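Local coordinates for protein yeast Cdc13 OB4 (Candida glabrata, PDB 3RMH) that probably binds DNA as a full-length telomere protein, of which this piece is the fourth OB-fold domain, a dimerization module, at residues Asp66-Tyr71 with Ile115-Ile120; Asn20-Leu25 with Val104-Ser109. The protein carries 2 engineered substitutions. One frame throughout, in Å; residues are numbered along the deposited sequence.

Contact 1 joins strand 68-73 to strand 115-119 in the buried middle of the domain. Contact 2 lies nearer the surface, where the loop after helix 16-19 meets strand 99-108. Their centres are about 8 Å apart. Strands 115-119 and 99-108 are antiparallel neighbours, and R116 O probably accepts a hydrogen bond from R107 N at 2.7 Å. The other two segments also meet: N20 ND2 is 2.9 Å from I67 O, and L68 CD1 packs 3.4 Å from N20 OD1. The four segments thus form one connected group within the OB4 dimerization domain. Both contacts reach the second subunit, through residues such as I67 and H21.

Contact 1. Residues Asp66-Tyr71 with Ile115-Ile120; sequences DILEVY and IRWSPI
W117 O is approached twice from the other strand. Y71 N gives it a nearly straight hydrogen bond of 2.8 Å, in the carbonyl plane. V70 CA adds a C-H...O contact. Y71 O is served differently. P119 has no N-H to offer, and its CD lies 3.2 Å from Y71 O. The S118 hydroxyl donates instead, OG to Y71 O 2.9 Å, almost in line with the C=O bond. S118 OG also has a weak hydrogen bond with R107 NE. At the other end the backbones part, and a water bridges them. It donates to E69 O and accepts from W117 N.

Side chains pack beside these bonds. The aliphatic part of R116 crosses one face of the Y71 ring, with R116 CD over the ring centre, 3.9 Å from the centroid. The chain is extended from CG to NE and rises from the face, and the guanidinium stands off above the ring. Its plane stands 80° from the ring plane, and any cation-pi attraction is weak. L68 holds CG anti to its backbone N (chi1 -161°). This brings CD1 over the five-membered ring of W117, 3.8 Å from its centroid. Y30 meets the same indole. V70 CG1 presses tightly on P119 CD at 3.3 Å.

The two short strands cross at 65°, in the parallel rather than the antiparallel sense. This corresponds to the meeting of the third and fifth strands that closes an OB barrel. Direct backbone hydrogen bonding is sparse here, so a hydroxyl, a water and side-chain packing do much of the joining.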
# COMPACT_ATOMS: atom_id res chain seq x y z
N ASP B 66 7.31 0.29 -7.37
CA ASP B 66 6.96 0.96 -8.63
C ASP B 66 5.50 1.39 -8.67
O ASP B 66 5.02 1.88 -9.69
CB ASP B 66 7.26 0.08 -9.83
CG ASP B 66 8.72 0.12 -10.23
OD1 ASP B 66 9.45 0.99 -9.72
OD2 ASP B 66 9.12 -0.72 -11.07
N ILE B 67 4.80 1.19 -7.56
CA ILE B 67 3.39 1.52 -7.45
C ILE B 67 3.20 2.66 -6.45
O ILE B 67 3.67 2.58 -5.32
CB ILE B 67 2.59 0.30 -6.96
CG1 ILE B 67 2.65 -0.82 -8.02
CG2 ILE B 67 1.14 0.68 -6.68
CD1 ILE B 67 2.22 -2.19 -7.48
N LEU B 68 2.50 3.71 -6.87
CA LEU B 68 2.16 4.79 -5.96
C LEU B 68 0.72 4.58 -5.52
O LEU B 68 -0.18 4.42 -6.35
CB LEU B 68 2.34 6.15 -6.65
CG LEU B 68 2.45 7.35 -5.68
CD1 LEU B 68 3.84 7.36 -5.03
CD2 LEU B 68 2.23 8.66 -6.42
N GLU B 69 0.51 4.53 -4.21
CA GLU B 69 -0.84 4.44 -3.68
C GLU B 69 -1.36 5.83 -3.33
O GLU B 69 -0.83 6.52 -2.46
CB GLU B 69 -0.91 3.50 -2.46
CG GLU B 69 -2.34 3.23 -2.00
CD GLU B 69 -2.48 1.98 -1.14
OE1 GLU B 69 -1.44 1.45 -0.67
OE2 GLU B 69 -3.63 1.53 -0.93
N VAL B 70 -2.41 6.23 -4.04
CA VAL B 70 -2.97 7.57 -3.93
C VAL B 70 -4.28 7.49 -3.15
O VAL B 70 -5.19 6.77 -3.53
CB VAL B 70 -3.28 8.14 -5.32
CG1 VAL B 70 -3.97 9.49 -5.22
CG2 VAL B 70 -1.99 8.24 -6.14
N TYR B 71 -4.38 8.26 -2.08
CA TYR B 71 -5.52 8.18 -1.17
C TYR B 71 -6.40 9.40 -1.25
O TYR B 71 -5.91 10.52 -1.22
CB TYR B 71 -5.01 8.13 0.29
CG TYR B 71 -4.28 6.87 0.67
CD1 TYR B 71 -4.90 5.91 1.46
CD2 TYR B 71 -2.97 6.67 0.30
CE1 TYR B 71 -4.23 4.75 1.83
CE2 TYR B 71 -2.28 5.52 0.68
CZ TYR B 71 -2.92 4.57 1.44
OH TYR B 71 -2.24 3.43 1.80
N ILE B 115 3.77 8.32 5.52
CA ILE B 115 3.50 9.31 4.48
C ILE B 115 2.50 8.71 3.50
O ILE B 115 2.66 7.58 3.06
CB ILE B 115 4.79 9.73 3.75
CG1 ILE B 115 5.60 10.67 4.65
CG2 ILE B 115 4.45 10.44 2.42
CD1 ILE B 115 7.01 10.90 4.17
N ARG B 116 1.45 9.46 3.19
CA ARG B 116 0.51 9.00 2.16
C ARG B 116 0.40 10.04 1.07
O ARG B 116 0.32 11.23 1.35
CB ARG B 116 -0.87 8.72 2.77
CG ARG B 116 -0.90 7.50 3.68
CD ARG B 116 -2.27 7.33 4.33
NE ARG B 116 -2.31 6.18 5.24
CZ ARG B 116 -1.81 6.18 6.47
NH1 ARG B 116 -1.22 7.26 6.95
NH2 ARG B 116 -1.90 5.09 7.23
N TRP B 117 0.40 9.58 -0.18
CA TRP B 117 0.25 10.45 -1.33
C TRP B 117 -1.23 10.69 -1.60
O TRP B 117 -2.06 9.78 -1.46
CB TRP B 117 0.94 9.81 -2.55
CG TRP B 117 2.43 9.85 -2.39
CD1 TRP B 117 3.22 8.92 -1.75
CD2 TRP B 117 3.31 10.91 -2.80
NE1 TRP B 117 4.54 9.33 -1.77
CE2 TRP B 117 4.62 10.54 -2.39
CE3 TRP B 117 3.12 12.12 -3.47
CZ2 TRP B 117 5.73 11.35 -2.67
CZ3 TRP B 117 4.22 12.92 -3.71
CH2 TRP B 117 5.51 12.53 -3.33
N SER B 118 -1.57 11.91 -1.98
CA SER B 118 -2.96 12.31 -2.12
C SER B 118 -3.05 13.20 -3.35
O SER B 118 -2.09 13.89 -3.66
CB SER B 118 -3.36 13.12 -0.88
OG SER B 118 -4.76 13.14 -0.71
N PRO B 119 -4.18 13.17 -4.05
CA PRO B 119 -4.32 13.99 -5.25
C PRO B 119 -4.99 15.34 -5.00
O PRO B 119 -5.75 15.50 -4.04
CB PRO B 119 -5.21 13.13 -6.16
CG PRO B 119 -6.12 12.43 -5.19
CD PRO B 119 -5.30 12.22 -3.91
N ILE B 120 -4.74 16.30 -5.88
CA ILE B 120 -5.28 17.65 -5.72
C ILE B 120 -6.34 17.96 -6.76
O ILE B 120 -6.09 17.78 -7.94
CB ILE B 120 -4.16 18.69 -5.89
CG1 ILE B 120 -3.10 18.48 -4.82
CG2 ILE B 120 -4.74 20.10 -5.84
CD1 ILE B 120 -1.76 19.07 -5.17
O HOH W 1 1.01 6.50 -0.58

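Contact 2. Residues Asn20-Leu25 with Val104-Ser109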
# COMPACT_ATOMS: atom_id res chain seq x y z
N ASN B 20 8.37 7.13 -3.82
CA ASN B 20 8.11 6.23 -2.69
C ASN B 20 9.23 6.21 -1.67
O ASN B 20 9.05 5.71 -0.56
CB ASN B 20 7.84 4.80 -3.17
CG ASN B 20 6.41 4.62 -3.61
OD1 ASN B 20 5.49 5.18 -3.01
ND2 ASN B 20 6.21 3.82 -4.66
N HIS B 21 10.39 6.72 -2.06
CA HIS B 21 11.53 6.74 -1.14
C HIS B 21 11.65 8.04 -0.35
O HIS B 21 12.40 8.10 0.63
CB HIS B 21 12.84 6.43 -1.86
CG HIS B 21 13.09 4.96 -2.05
ND1 HIS B 21 13.85 4.23 -1.19
CD2 HIS B 21 12.62 4.11 -2.99
CE1 HIS B 21 13.87 2.96 -1.59
NE2 HIS B 21 13.14 2.87 -2.68
N LEU B 22 10.93 9.07 -0.77
CA LEU B 22 11.04 10.38 -0.12
C LEU B 22 10.66 10.28 1.35
O LEU B 22 9.50 10.01 1.69
CB LEU B 22 10.17 11.42 -0.82
CG LEU B 22 10.63 11.90 -2.20
CD1 LEU B 22 9.54 12.75 -2.84
CD2 LEU B 22 11.93 12.69 -2.12
N GLN B 23 11.65 10.48 2.21
CA GLN B 23 11.52 10.31 3.66
C GLN B 23 10.89 11.51 4.35
O GLN B 23 10.20 11.38 5.35
CB GLN B 23 12.91 10.06 4.26
CG GLN B 23 12.90 9.81 5.76
CD GLN B 23 13.45 8.44 6.12
OE1 GLN B 23 14.21 7.84 5.36
NE2 GLN B 23 13.07 7.94 7.30
N HIS B 24 11.15 12.70 3.81
CA HIS B 24 10.67 13.91 4.46
C HIS B 24 9.56 14.54 3.64
O HIS B 24 9.55 14.43 2.41
CB HIS B 24 11.82 14.90 4.65
CG HIS B 24 12.43 15.35 3.36
ND1 HIS B 24 12.92 14.47 2.42
CD2 HIS B 24 12.64 16.60 2.86
CE1 HIS B 24 13.40 15.15 1.39
NE2 HIS B 24 13.24 16.44 1.63
N LEU B 25 8.62 15.19 4.31
CA LEU B 25 7.59 15.94 3.62
C LEU B 25 8.23 17.01 2.76
O LEU B 25 8.94 17.88 3.27
CB LEU B 25 6.65 16.60 4.62
CG LEU B 25 5.80 15.66 5.46
CD1 LEU B 25 4.78 16.46 6.25
CD2 LEU B 25 5.11 14.65 4.55
N VAL B 104 -0.19 15.17 -7.41
CA VAL B 104 -0.18 14.56 -6.08
C VAL B 104 0.80 15.26 -5.13
O VAL B 104 1.74 15.92 -5.57
CB VAL B 104 0.11 13.04 -6.13
CG1 VAL B 104 -0.92 12.33 -7.03
CG2 VAL B 104 1.52 12.76 -6.64
N PHE B 105 0.58 15.09 -3.83
CA PHE B 105 1.46 15.63 -2.81
C PHE B 105 1.48 14.68 -1.61
O PHE B 105 0.61 13.82 -1.47
CB PHE B 105 1.02 17.06 -2.40
CG PHE B 105 -0.25 17.09 -1.58
CD1 PHE B 105 -0.21 17.34 -0.22
CD2 PHE B 105 -1.47 16.83 -2.17
CE1 PHE B 105 -1.37 17.35 0.53
CE2 PHE B 105 -2.63 16.83 -1.42
CZ PHE B 105 -2.59 17.09 -0.08
N GLN B 106 2.50 14.82 -0.76
CA GLN B 106 2.61 14.02 0.46
C GLN B 106 1.73 14.58 1.56
O GLN B 106 1.92 15.72 2.02
CB GLN B 106 4.04 13.97 0.98
CG GLN B 106 5.03 13.25 0.10
CD GLN B 106 6.43 13.76 0.32
OE1 GLN B 106 6.69 14.95 0.20
NE2 GLN B 106 7.35 12.86 0.65
N ARG B 107 0.80 13.76 2.02
CA ARG B 107 -0.04 14.16 3.14
C ARG B 107 0.44 13.43 4.40
O ARG B 107 0.52 12.20 4.43
CB ARG B 107 -1.50 13.85 2.85
CG ARG B 107 -2.44 14.30 3.94
CD ARG B 107 -3.87 13.95 3.59
NE ARG B 107 -4.30 14.59 2.35
CZ ARG B 107 -4.84 15.81 2.29
NH1 ARG B 107 -5.01 16.51 3.40
NH2 ARG B 107 -5.21 16.32 1.12
N PRO B 108 0.77 14.20 5.44
CA PRO B 108 1.19 13.61 6.71
C PRO B 108 -0.02 13.22 7.54
O PRO B 108 -1.03 13.92 7.50
CB PRO B 108 1.92 14.77 7.39
CG PRO B 108 1.16 15.97 6.92
CD PRO B 108 0.74 15.67 5.49
N SER B 109 0.08 12.13 8.29
CA SER B 109 -1.00 11.73 9.18
C SER B 109 -0.65 12.03 10.63
O SER B 109 0.49 12.37 10.94
CB SER B 109 -1.32 10.24 9.00
OG SER B 109 -0.14 9.46 9.03
O HOH W 2 7.22 9.61 0.12
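L22 CB rests 3.5 Å from Q106 NE2, and the two side chains cross at about a right angle. L22 O takes part through water, which donates to it and accepts a longer bond from Q106 NE2. L22 also packs on Y30.

At H24 the backbone makes the contact. Q106 NE2 donates to H24 O at 3.2 Å. The bond is bent, 139° at the hydrogen, and the donor lies well above the carbonyl plane. It is the looser half of a two-sided amide grip, because Q106 OE1 accepts a hydrogen bond from T26 N. The Q106 chain runs out extended beyond CG (chi2 154°), and this carries the amide across to the loop backbone. With both ends of the amide engaged, its flip is probably restrained, mainly by the bond from T26 N.

L25 follows with its two methyls divided. L25 CD2 meets Q106 CB at 3.8 Å. L25 CD1 lies against the ring of P108, 3.5 Å from CB. P108 also packs on Y61 of the second subunit.

A buried glutamine of strand 99-108, the fourth strand of the OB barrel, here holds the loop that leads into its first strand, 28-42. That loop also takes part in the dimer interface, where H21 meets H21 of the second subunit.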